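Local coordinates for Trm112p-like protein (Encephalitozoon cuniculi, PDB 3Q87) that probably activates a partner methyltransferase of the Mtq2 type, which methylates the translation termination factor eRF1, and binds a structural zinc ion, at residues L22-V32 with K87-G98; R101-P110 with E117-K125. One frame throughout, in Å; residues are numbered along the deposited sequence.

Contact 1 of 2, residues L22-V32 with K87-G98; sequences LECEKAESNDV and KEFLFGIDVVEG
K26 and V96 meet at the bulged part of the antiparallel pair of strands 26-29 and 93-96. K26 O takes two backbone donors, V96 N at 2.9 Å and E97 N at 3.1 Å, while K26 N binds E97 O at 3.0 Å. Two classic beta bulges follow: V96 and E97 both face K26, and E25 and K26 both face E97, E25 N binding E97 O only weakly. The K26 side chain leaves with CG between N and the carbonyl carbon (chi1 68°), which brings CG and CD against V96 CG2, CG at 3.2 Å and CD at 3.4 Å, a tight fit. Regular pairing resumes at E28, whose N and O bind D94 O and D94 N, each at 2.9 Å. On the other face, A27 CB rests near I93 CG2, and V95 CG1 reaches C24 SG at 4.0 Å. The solvent side is looser: K26 NZ and E28 OE2 form only a weak salt bridge of 3.4 Å. D94, by contrast, is held, its carboxylate hydrogen-bonded to M1 N and S114 OG. The whole is a bulged two-stranded antiparallel ribbon, entered from helix 84-91 and joined at its corner to the zinc-bearing sheet.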
loop_
_atom_site.group_PDB
_atom_site.type_symbol
_atom_site.label_atom_id
_atom_site.label_comp_id
_atom_site.label_asym_id
_atom_site.label_seq_id
_atom_site.Cartn_x
_atom_site.Cartn_y
_atom_site.Cartn_z
ATOM N N LEU A 22 15.145 -1.465 -10.318
ATOM C CA LEU A 22 14.659 -0.177 -10.777
ATOM C C LEU A 22 15.387 0.288 -12.031
ATOM O O LEU A 22 16.617 0.276 -12.086
ATOM C CB LEU A 22 14.844 0.858 -9.660
ATOM C CG LEU A 22 14.175 2.241 -9.672
ATOM C CD1 LEU A 22 15.181 3.304 -9.989
ATOM C CD2 LEU A 22 12.964 2.356 -10.614
ATOM N N GLU A 23 14.612 0.688 -13.036
ATOM C CA GLU A 23 15.135 1.472 -14.144
ATOM C C GLU A 23 14.480 2.845 -14.106
ATOM O O GLU A 23 13.258 2.958 -14.036
ATOM C CB GLU A 23 14.866 0.796 -15.482
ATOM C CG GLU A 23 14.841 1.769 -16.638
ATOM C CD GLU A 23 15.523 1.219 -17.865
ATOM O OE1 GLU A 23 14.957 1.353 -18.976
ATOM O OE2 GLU A 23 16.628 0.650 -17.711
ATOM N N CYS A 24 15.300 3.886 -14.155
ATOM C CA CYS A 24 14.822 5.236 -13.933
ATOM C C CYS A 24 14.996 6.117 -15.166
ATOM O O CYS A 24 16.116 6.466 -15.527
ATOM C CB CYS A 24 15.569 5.835 -12.747
ATOM S SG CYS A 24 15.015 7.471 -12.268
ATOM N N GLU A 25 13.894 6.469 -15.823
ATOM C CA GLU A 25 13.971 7.448 -16.896
ATOM C C GLU A 25 14.109 8.854 -16.312
ATOM O O GLU A 25 15.041 9.586 -16.643
ATOM C CB GLU A 25 12.771 7.363 -17.835
ATOM C CG GLU A 25 12.990 8.099 -19.154
ATOM C CD GLU A 25 14.270 7.660 -19.867
ATOM O OE1 GLU A 25 14.356 6.474 -20.266
ATOM O OE2 GLU A 25 15.189 8.500 -20.033
ATOM N N LYS A 26 13.197 9.244 -15.432
ATOM C CA LYS A 26 13.399 10.512 -14.748
ATOM C C LYS A 26 12.954 10.535 -13.289
ATOM O O LYS A 26 11.955 9.915 -12.913
ATOM C CB LYS A 26 12.805 11.676 -15.542
ATOM C CG LYS A 26 11.311 11.689 -15.637
ATOM C CD LYS A 26 10.811 13.096 -15.946
ATOM C CE LYS A 26 11.245 14.105 -14.881
ATOM N NZ LYS A 26 10.350 15.312 -14.857
ATOM N N ALA A 27 13.727 11.259 -12.483
ATOM C CA ALA A 27 13.522 11.342 -11.046
ATOM C C ALA A 27 13.697 12.776 -10.576
ATOM O O ALA A 27 14.524 13.506 -11.113
ATOM C CB ALA A 27 14.516 10.450 -10.329
ATOM N N GLU A 28 12.926 13.166 -9.565
ATOM C CA GLU A 28 13.010 14.503 -8.990
ATOM C C GLU A 28 13.349 14.412 -7.510
ATOM O O GLU A 28 13.073 13.404 -6.858
ATOM C CB GLU A 28 11.692 15.256 -9.192
ATOM C CG GLU A 28 11.359 15.513 -10.660
ATOM C CD GLU A 28 10.009 16.189 -10.868
ATOM O OE1 GLU A 28 9.129 16.058 -9.989
ATOM O OE2 GLU A 28 9.827 16.844 -11.920
ATOM N N SER A 29 13.982 15.446 -6.975
ATOM C CA SER A 29 14.271 15.454 -5.552
ATOM C C SER A 29 13.006 15.914 -4.836
ATOM O O SER A 29 12.223 16.691 -5.385
ATOM C CB SER A 29 15.458 16.363 -5.224
ATOM O OG SER A 29 15.053 17.719 -5.169
ATOM N N ASN A 30 12.796 15.398 -3.629
ATOM C CA ASN A 30 11.628 15.741 -2.825
ATOM C C ASN A 30 12.083 16.154 -1.438
ATOM O O ASN A 30 13.017 15.564 -0.885
ATOM C CB ASN A 30 10.657 14.551 -2.708
ATOM C CG ASN A 30 9.581 14.551 -3.787
ATOM O OD1 ASN A 30 9.696 15.232 -4.808
ATOM N ND2 ASN A 30 8.526 13.776 -3.563
ATOM N N ASP A 31 11.421 17.164 -0.884
ATOM C CA ASP A 31 11.707 17.643 0.462
ATOM C C ASP A 31 11.521 16.567 1.530
ATOM O O ASP A 31 10.471 15.927 1.599
ATOM C CB ASP A 31 10.811 18.839 0.794
ATOM C CG ASP A 31 11.513 20.164 0.600
ATOM O OD1 ASP A 31 12.616 20.169 0.013
ATOM O OD2 ASP A 31 10.964 21.199 1.042
ATOM N N VAL A 32 12.536 16.385 2.371
ATOM C CA VAL A 32 12.423 15.489 3.519
ATOM C C VAL A 32 12.274 16.257 4.835
ATOM O O VAL A 32 11.847 17.414 4.852
ATOM C CB VAL A 32 13.632 14.532 3.628
ATOM C CG1 VAL A 32 13.456 13.335 2.698
ATOM C CG2 VAL A 32 14.934 15.275 3.337
ATOM N N LYS A 87 17.274 7.402 5.030
ATOM C CA LYS A 87 15.942 8.005 4.954
ATOM C C LYS A 87 15.893 9.096 3.899
ATOM O O LYS A 87 14.918 9.233 3.166
ATOM C CB LYS A 87 15.576 8.650 6.287
ATOM C CG LYS A 87 15.011 7.738 7.358
ATOM C CD LYS A 87 14.759 8.571 8.620
ATOM C CE LYS A 87 14.410 7.733 9.836
ATOM N NZ LYS A 87 12.972 7.360 9.886
ATOM N N GLU A 88 16.942 9.903 3.853
ATOM C CA GLU A 88 17.002 11.017 2.928
ATOM C C GLU A 88 17.025 10.508 1.487
ATOM O O GLU A 88 16.419 11.097 0.594
ATOM C CB GLU A 88 18.250 11.848 3.233
ATOM C CG GLU A 88 18.346 13.173 2.504
ATOM C CD GLU A 88 19.514 14.012 3.001
ATOM O OE1 GLU A 88 19.728 14.062 4.234
ATOM O OE2 GLU A 88 20.214 14.616 2.158
ATOM N N PHE A 89 17.733 9.407 1.260
ATOM C CA PHE A 89 17.783 8.810 -0.067
ATOM C C PHE A 89 16.453 8.114 -0.390
ATOM O O PHE A 89 15.921 8.255 -1.486
ATOM C CB PHE A 89 18.952 7.816 -0.142
ATOM C CG PHE A 89 19.181 7.220 -1.512
ATOM C CD1 PHE A 89 19.851 7.932 -2.495
ATOM C CD2 PHE A 89 18.762 5.922 -1.798
ATOM C CE1 PHE A 89 20.083 7.377 -3.747
ATOM C CE2 PHE A 89 18.990 5.357 -3.048
ATOM C CZ PHE A 89 19.651 6.089 -4.026
ATOM N N LEU A 90 15.907 7.394 0.579
ATOM C CA LEU A 90 14.750 6.536 0.312
ATOM C C LEU A 90 13.429 7.312 0.287
ATOM O O LEU A 90 12.454 6.882 -0.333
ATOM C CB LEU A 90 14.697 5.385 1.318
ATOM C CG LEU A 90 15.817 4.337 1.230
ATOM C CD1 LEU A 90 15.712 3.308 2.350
ATOM C CD2 LEU A 90 15.835 3.629 -0.129
ATOM N N PHE A 91 13.407 8.463 0.952
ATOM C CA PHE A 91 12.199 9.266 1.045
ATOM C C PHE A 91 12.358 10.575 0.310
ATOM O O PHE A 91 11.380 11.267 0.049
ATOM C CB PHE A 91 11.844 9.543 2.511
ATOM C CG PHE A 91 11.259 8.360 3.227
ATOM C CD1 PHE A 91 9.885 8.151 3.247
ATOM C CD2 PHE A 91 12.083 7.447 3.876
ATOM C CE1 PHE A 91 9.344 7.053 3.898
ATOM C CE2 PHE A 91 11.549 6.345 4.525
ATOM C CZ PHE A 91 10.177 6.150 4.540
ATOM N N GLY A 92 13.599 10.919 -0.019
ATOM C CA GLY A 92 13.898 12.222 -0.581
ATOM C C GLY A 92 14.032 12.229 -2.089
ATOM O O GLY A 92 14.397 13.240 -2.682
ATOM N N ILE A 93 13.738 11.094 -2.713
ATOM C CA ILE A 93 13.740 11.009 -4.165
ATOM C C ILE A 93 12.427 10.434 -4.651
ATOM O O ILE A 93 11.886 9.518 -4.042
ATOM C CB ILE A 93 14.854 10.086 -4.676
ATOM C CG1 ILE A 93 16.224 10.575 -4.201
ATOM C CG2 ILE A 93 14.805 9.994 -6.195
ATOM C CD1 ILE A 93 17.363 9.648 -4.590
ATOM N N ASP A 94 11.939 10.946 -5.773
ATOM C CA ASP A 94 10.735 10.417 -6.382
ATOM C C ASP A 94 10.972 10.072 -7.851
ATOM O O ASP A 94 11.279 10.948 -8.667
ATOM C CB ASP A 94 9.600 11.432 -6.263
ATOM C CG ASP A 94 8.308 10.923 -6.865
ATOM O OD1 ASP A 94 7.860 9.822 -6.459
ATOM O OD2 ASP A 94 7.740 11.623 -7.735
ATOM N N VAL A 95 10.842 8.795 -8.184
ATOM C CA VAL A 95 10.945 8.378 -9.570
ATOM C C VAL A 95 9.607 8.677 -10.225
ATOM O O VAL A 95 8.583 8.118 -9.829
ATOM C CB VAL A 95 11.262 6.864 -9.701
ATOM C CG1 VAL A 95 11.351 6.460 -11.163
ATOM C CG2 VAL A 95 12.548 6.527 -8.988
ATOM N N VAL A 96 9.601 9.572 -11.210
ATOM C CA VAL A 96 8.350 9.894 -11.875
ATOM C C VAL A 96 8.159 8.991 -13.092
ATOM O O VAL A 96 7.047 8.579 -13.393
ATOM C CB VAL A 96 8.232 11.405 -12.255
ATOM C CG1 VAL A 96 8.768 12.295 -11.134
ATOM C CG2 VAL A 96 8.973 11.681 -13.511
ATOM N N GLU A 97 9.255 8.656 -13.764
ATOM C CA GLU A 97 9.199 7.814 -14.955
ATOM C C GLU A 97 10.263 6.724 -14.885
ATOM O O GLU A 97 11.421 7.003 -14.617
ATOM C CB GLU A 97 9.396 8.653 -16.220
ATOM C CG GLU A 97 8.382 9.780 -16.386
ATOM C CD GLU A 97 6.991 9.289 -16.780
ATOM O OE1 GLU A 97 6.886 8.231 -17.446
ATOM O OE2 GLU A 97 6.005 9.977 -16.430
ATOM N N GLY A 98 9.856 5.480 -15.107
ATOM C CA GLY A 98 10.790 4.373 -15.038
ATOM C C GLY A 98 10.102 3.026 -14.994
ATOM O O GLY A 98 8.993 2.869 -15.506
#

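Contact 2 of 2, residues R101-P110 with E117-K125; sequences RCDMCGLIYP and ETVDTVESK. With ZN (zinc ion), chain C.
I108 and V122 form a single antiparallel hydrogen-bonded bridge, I108 N to V122 O at 2.8 Å and V122 N to I108 O at 3.1 Å, and farther on E117 N binds P110 O at 2.9 Å. Between these two points the chain loops out through V119 and D120, whose amides both bind E117 OE2, D120 N from above the carboxylate plane and V119 N on its anti side. The same oxygen forms a salt bridge with R67 of the methyltransferase chain.

The Y109 ring packs beside this turn. T118 CG2 stands 3.7 Å from the ring centroid, only 8° off the normal, a CH-pi contact over the face, while T121 CG2 comes in the ring plane at the edge. The threonine methyl reaches the face because CG2 lies anti to the T118 carbonyl carbon. T118 OG1 bonds to R67 and S73 of the methyltransferase chain.

Toward the C terminus, S124 OG donates a hydrogen bond to G106 O at 2.8 Å, in the carbonyl plane and on a lone pair. K125, extended beyond CG, runs past C105 so that NZ donates to M104 O at 2.7 Å, well above that carbonyl plane. One water joins C105 O, E123 OE1 and K125 N.

C102 SG and C105 SG each bind zinc at 2.3 Å, with C11 and C14 completing the site. Amide donors to both sulfurs, C105 N to C102 SG and L107 N to C105 SG, would probably temper thiolate charge. Through S124 OG and K125 NZ the tail grips this knuckle; E117 meets the enzyme.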
loop_
_atom_site.group_PDB
_atom_site.type_symbol
_atom_site.label_atom_id
_atom_site.label_comp_id
_atom_site.label_asym_id
_atom_site.label_seq_id
_atom_site.Cartn_x
_atom_site.Cartn_y
_atom_site.Cartn_z
ATOM N N ARG A 101 11.577 -4.227 -12.399
ATOM C CA ARG A 101 11.640 -5.536 -13.049
ATOM C C ARG A 101 11.973 -6.649 -12.047
ATOM O O ARG A 101 12.966 -6.567 -11.343
ATOM C CB ARG A 101 12.689 -5.521 -14.181
ATOM C CG ARG A 101 12.927 -6.905 -14.821
ATOM C CD ARG A 101 13.883 -6.869 -16.013
ATOM N NE ARG A 101 15.086 -6.091 -15.742
ATOM C CZ ARG A 101 16.131 -6.540 -15.052
ATOM N NH1 ARG A 101 16.116 -7.769 -14.545
ATOM N NH2 ARG A 101 17.190 -5.759 -14.867
ATOM N N CYS A 102 11.140 -7.686 -11.995
ATOM C CA CYS A 102 11.421 -8.852 -11.170
ATOM C C CYS A 102 12.644 -9.573 -11.714
ATOM O O CYS A 102 12.664 -9.944 -12.873
ATOM C CB CYS A 102 10.243 -9.824 -11.186
ATOM S SG CYS A 102 10.619 -11.413 -10.325
ATOM N N ASP A 103 13.656 -9.778 -10.881
ATOM C CA ASP A 103 14.895 -10.392 -11.351
ATOM C C ASP A 103 14.736 -11.873 -11.672
ATOM O O ASP A 103 15.585 -12.439 -12.346
ATOM C CB ASP A 103 16.043 -10.177 -10.357
ATOM C CG ASP A 103 15.839 -10.932 -9.043
ATOM O OD1 ASP A 103 14.726 -11.446 -8.803
ATOM O OD2 ASP A 103 16.796 -11.019 -8.245
ATOM N N MET A 104 13.654 -12.498 -11.207
ATOM C CA MET A 104 13.471 -13.925 -11.447
ATOM C C MET A 104 12.633 -14.244 -12.685
ATOM O O MET A 104 13.001 -15.124 -13.468
ATOM C CB MET A 104 12.890 -14.636 -10.222
ATOM C CG MET A 104 13.827 -14.635 -9.013
ATOM S SD MET A 104 15.303 -15.657 -9.236
ATOM C CE MET A 104 14.517 -17.226 -9.617
ATOM N N CYS A 105 11.510 -13.553 -12.864
ATOM C CA CYS A 105 10.643 -13.866 -13.997
ATOM C C CYS A 105 10.619 -12.754 -15.039
ATOM O O CYS A 105 10.003 -12.909 -16.086
ATOM C CB CYS A 105 9.224 -14.159 -13.526
ATOM S SG CYS A 105 8.343 -12.649 -13.078
ATOM N N GLY A 106 11.293 -11.637 -14.760
ATOM C CA GLY A 106 11.329 -10.522 -15.700
ATOM C C GLY A 106 10.058 -9.683 -15.841
ATOM O O GLY A 106 9.999 -8.794 -16.676
ATOM N N LEU A 107 9.030 -9.973 -15.053
ATOM C CA LEU A 107 7.824 -9.141 -15.048
ATOM C C LEU A 107 8.173 -7.670 -14.779
ATOM O O LEU A 107 8.990 -7.359 -13.909
ATOM C CB LEU A 107 6.845 -9.632 -13.986
ATOM C CG LEU A 107 5.475 -8.952 -13.953
ATOM C CD1 LEU A 107 4.640 -9.449 -15.123
ATOM C CD2 LEU A 107 4.762 -9.228 -12.641
ATOM N N ILE A 108 7.545 -6.774 -15.530
ATOM C CA ILE A 108 7.814 -5.344 -15.447
ATOM C C ILE A 108 6.617 -4.541 -14.946
ATOM O O ILE A 108 5.524 -4.644 -15.502
ATOM C CB ILE A 108 8.117 -4.748 -16.827
ATOM C CG1 ILE A 108 9.304 -5.447 -17.494
ATOM C CG2 ILE A 108 8.347 -3.255 -16.715
ATOM C CD1 ILE A 108 10.594 -5.169 -16.836
ATOM N N TYR A 109 6.856 -3.730 -13.916
ATOM C CA TYR A 109 5.910 -2.723 -13.452
ATOM C C TYR A 109 6.360 -1.342 -13.948
ATOM O O TYR A 109 7.326 -0.779 -13.449
ATOM C CB TYR A 109 5.865 -2.676 -11.923
ATOM C CG TYR A 109 5.392 -3.913 -11.176
ATOM C CD1 TYR A 109 4.534 -4.834 -11.761
ATOM C CD2 TYR A 109 5.771 -4.119 -9.856
ATOM C CE1 TYR A 109 4.095 -5.939 -11.063
ATOM C CE2 TYR A 109 5.335 -5.229 -9.138
ATOM C CZ TYR A 109 4.498 -6.126 -9.741
ATOM O OH TYR A 109 4.064 -7.207 -9.030
ATOM N N PRO A 110 5.651 -0.780 -14.920
ATOM C CA PRO A 110 6.019 0.576 -15.333
ATOM C C PRO A 110 5.784 1.553 -14.187
ATOM O O PRO A 110 4.913 1.337 -13.351
ATOM C CB PRO A 110 5.039 0.875 -16.475
ATOM C CG PRO A 110 4.543 -0.475 -16.928
ATOM C CD PRO A 110 4.512 -1.309 -15.687
ATOM N N GLU A 117 2.652 0.935 -11.555
ATOM C CA GLU A 117 1.591 0.286 -12.274
ATOM C C GLU A 117 1.791 -1.224 -12.203
ATOM O O GLU A 117 2.656 -1.764 -12.875
ATOM C CB GLU A 117 1.621 0.771 -13.719
ATOM C CG GLU A 117 0.842 -0.113 -14.658
ATOM C CD GLU A 117 -0.646 0.014 -14.422
ATOM O OE1 GLU A 117 -1.192 1.123 -14.615
ATOM O OE2 GLU A 117 -1.266 -0.992 -14.031
ATOM N N THR A 118 1.002 -1.913 -11.391
ATOM C CA THR A 118 1.211 -3.352 -11.240
ATOM C C THR A 118 0.115 -4.193 -11.887
ATOM O O THR A 118 0.097 -5.419 -11.765
ATOM C CB THR A 118 1.356 -3.756 -9.755
ATOM O OG1 THR A 118 0.066 -3.753 -9.112
ATOM C CG2 THR A 118 2.346 -2.803 -9.017
ATOM N N VAL A 119 -0.813 -3.535 -12.562
ATOM C CA VAL A 119 -1.933 -4.239 -13.174
ATOM C C VAL A 119 -1.615 -4.463 -14.639
ATOM O O VAL A 119 -1.640 -5.586 -15.105
ATOM C CB VAL A 119 -3.266 -3.458 -13.043
ATOM C CG1 VAL A 119 -4.420 -4.237 -13.699
ATOM C CG2 VAL A 119 -3.578 -3.181 -11.580
ATOM N N ASP A 120 -1.300 -3.386 -15.355
ATOM C CA ASP A 120 -0.949 -3.485 -16.767
ATOM C C ASP A 120 0.562 -3.647 -16.909
ATOM O O ASP A 120 1.306 -2.676 -17.041
ATOM C CB ASP A 120 -1.452 -2.268 -17.546
ATOM C CG ASP A 120 -2.976 -2.164 -17.543
ATOM O OD1 ASP A 120 -3.651 -3.215 -17.508
ATOM O OD2 ASP A 120 -3.502 -1.028 -17.577
ATOM N N THR A 121 1.001 -4.894 -16.854
ATOM C CA THR A 121 2.416 -5.205 -16.799
ATOM C C THR A 121 3.020 -5.471 -18.179
ATOM O O THR A 121 2.311 -5.609 -19.170
ATOM C CB THR A 121 2.658 -6.416 -15.912
ATOM O OG1 THR A 121 1.818 -7.497 -16.343
ATOM C CG2 THR A 121 2.335 -6.078 -14.472
ATOM N N VAL A 122 4.347 -5.545 -18.216
ATOM C CA VAL A 122 5.089 -5.876 -19.420
ATOM C C VAL A 122 5.953 -7.102 -19.124
ATOM O O VAL A 122 6.427 -7.271 -18.009
ATOM C CB VAL A 122 6.016 -4.707 -19.827
ATOM C CG1 VAL A 122 6.637 -4.962 -21.173
ATOM C CG2 VAL A 122 5.246 -3.405 -19.851
ATOM N N GLU A 123 6.151 -7.957 -20.121
ATOM C CA GLU A 123 7.100 -9.062 -20.015
ATOM C C GLU A 123 8.435 -8.677 -20.635
ATOM O O GLU A 123 8.474 -7.983 -21.641
ATOM C CB GLU A 123 6.566 -10.286 -20.748
ATOM C CG GLU A 123 5.233 -10.792 -20.239
ATOM C CD GLU A 123 5.307 -11.281 -18.814
ATOM O OE1 GLU A 123 6.418 -11.629 -18.354
ATOM O OE2 GLU A 123 4.250 -11.317 -18.146
ATOM N N SER A 124 9.531 -9.153 -20.060
ATOM C CA SER A 124 10.842 -8.817 -20.586
ATOM C C SER A 124 11.639 -10.063 -20.902
ATOM O O SER A 124 12.721 -9.979 -21.480
ATOM C CB SER A 124 11.626 -7.963 -19.587
ATOM O OG SER A 124 12.075 -8.741 -18.487
ATOM N N LYS A 125 11.120 -11.217 -20.497
ATOM C CA LYS A 125 11.793 -12.483 -20.777
ATOM C C LYS A 125 11.128 -13.218 -21.945
ATOM O O LYS A 125 10.279 -12.651 -22.647
ATOM C CB LYS A 125 11.868 -13.365 -19.521
ATOM C CG LYS A 125 12.860 -12.848 -18.476
ATOM C CD LYS A 125 13.213 -13.934 -17.465
ATOM C CE LYS A 125 14.217 -13.434 -16.434
ATOM N NZ LYS A 125 14.641 -14.520 -15.495
ATOM O OXT LYS A 125 11.444 -14.381 -22.228
HETATM ZN ZN ZN C . 8.648 -12.507 -10.764
HETATM O O HOH W 1 9.143 -11.624 -18.410
#

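How the contacts relate
From the N terminus, the chain supplies C11 and C14 to the zinc before entering residues 22-32. Contact 1 closes the long excursion from there to 87-98, whose intervening residues are largely helical, including helices 42-59 and 70-78. Strand 98-102 then follows strand 93-96 directly and lies beside 20-24 in the four-stranded sheet. Contact 2 closes a far shorter loop, around the hairpin of strands 108-112 and 115-117, and continues along the tail. The two contacts neither nest nor cross: they stand in series, with centres about 20 Å apart. Contact 1 ties the helical part to one end of the sheet; contact 2 fastens the C-terminal tail to the zinc end.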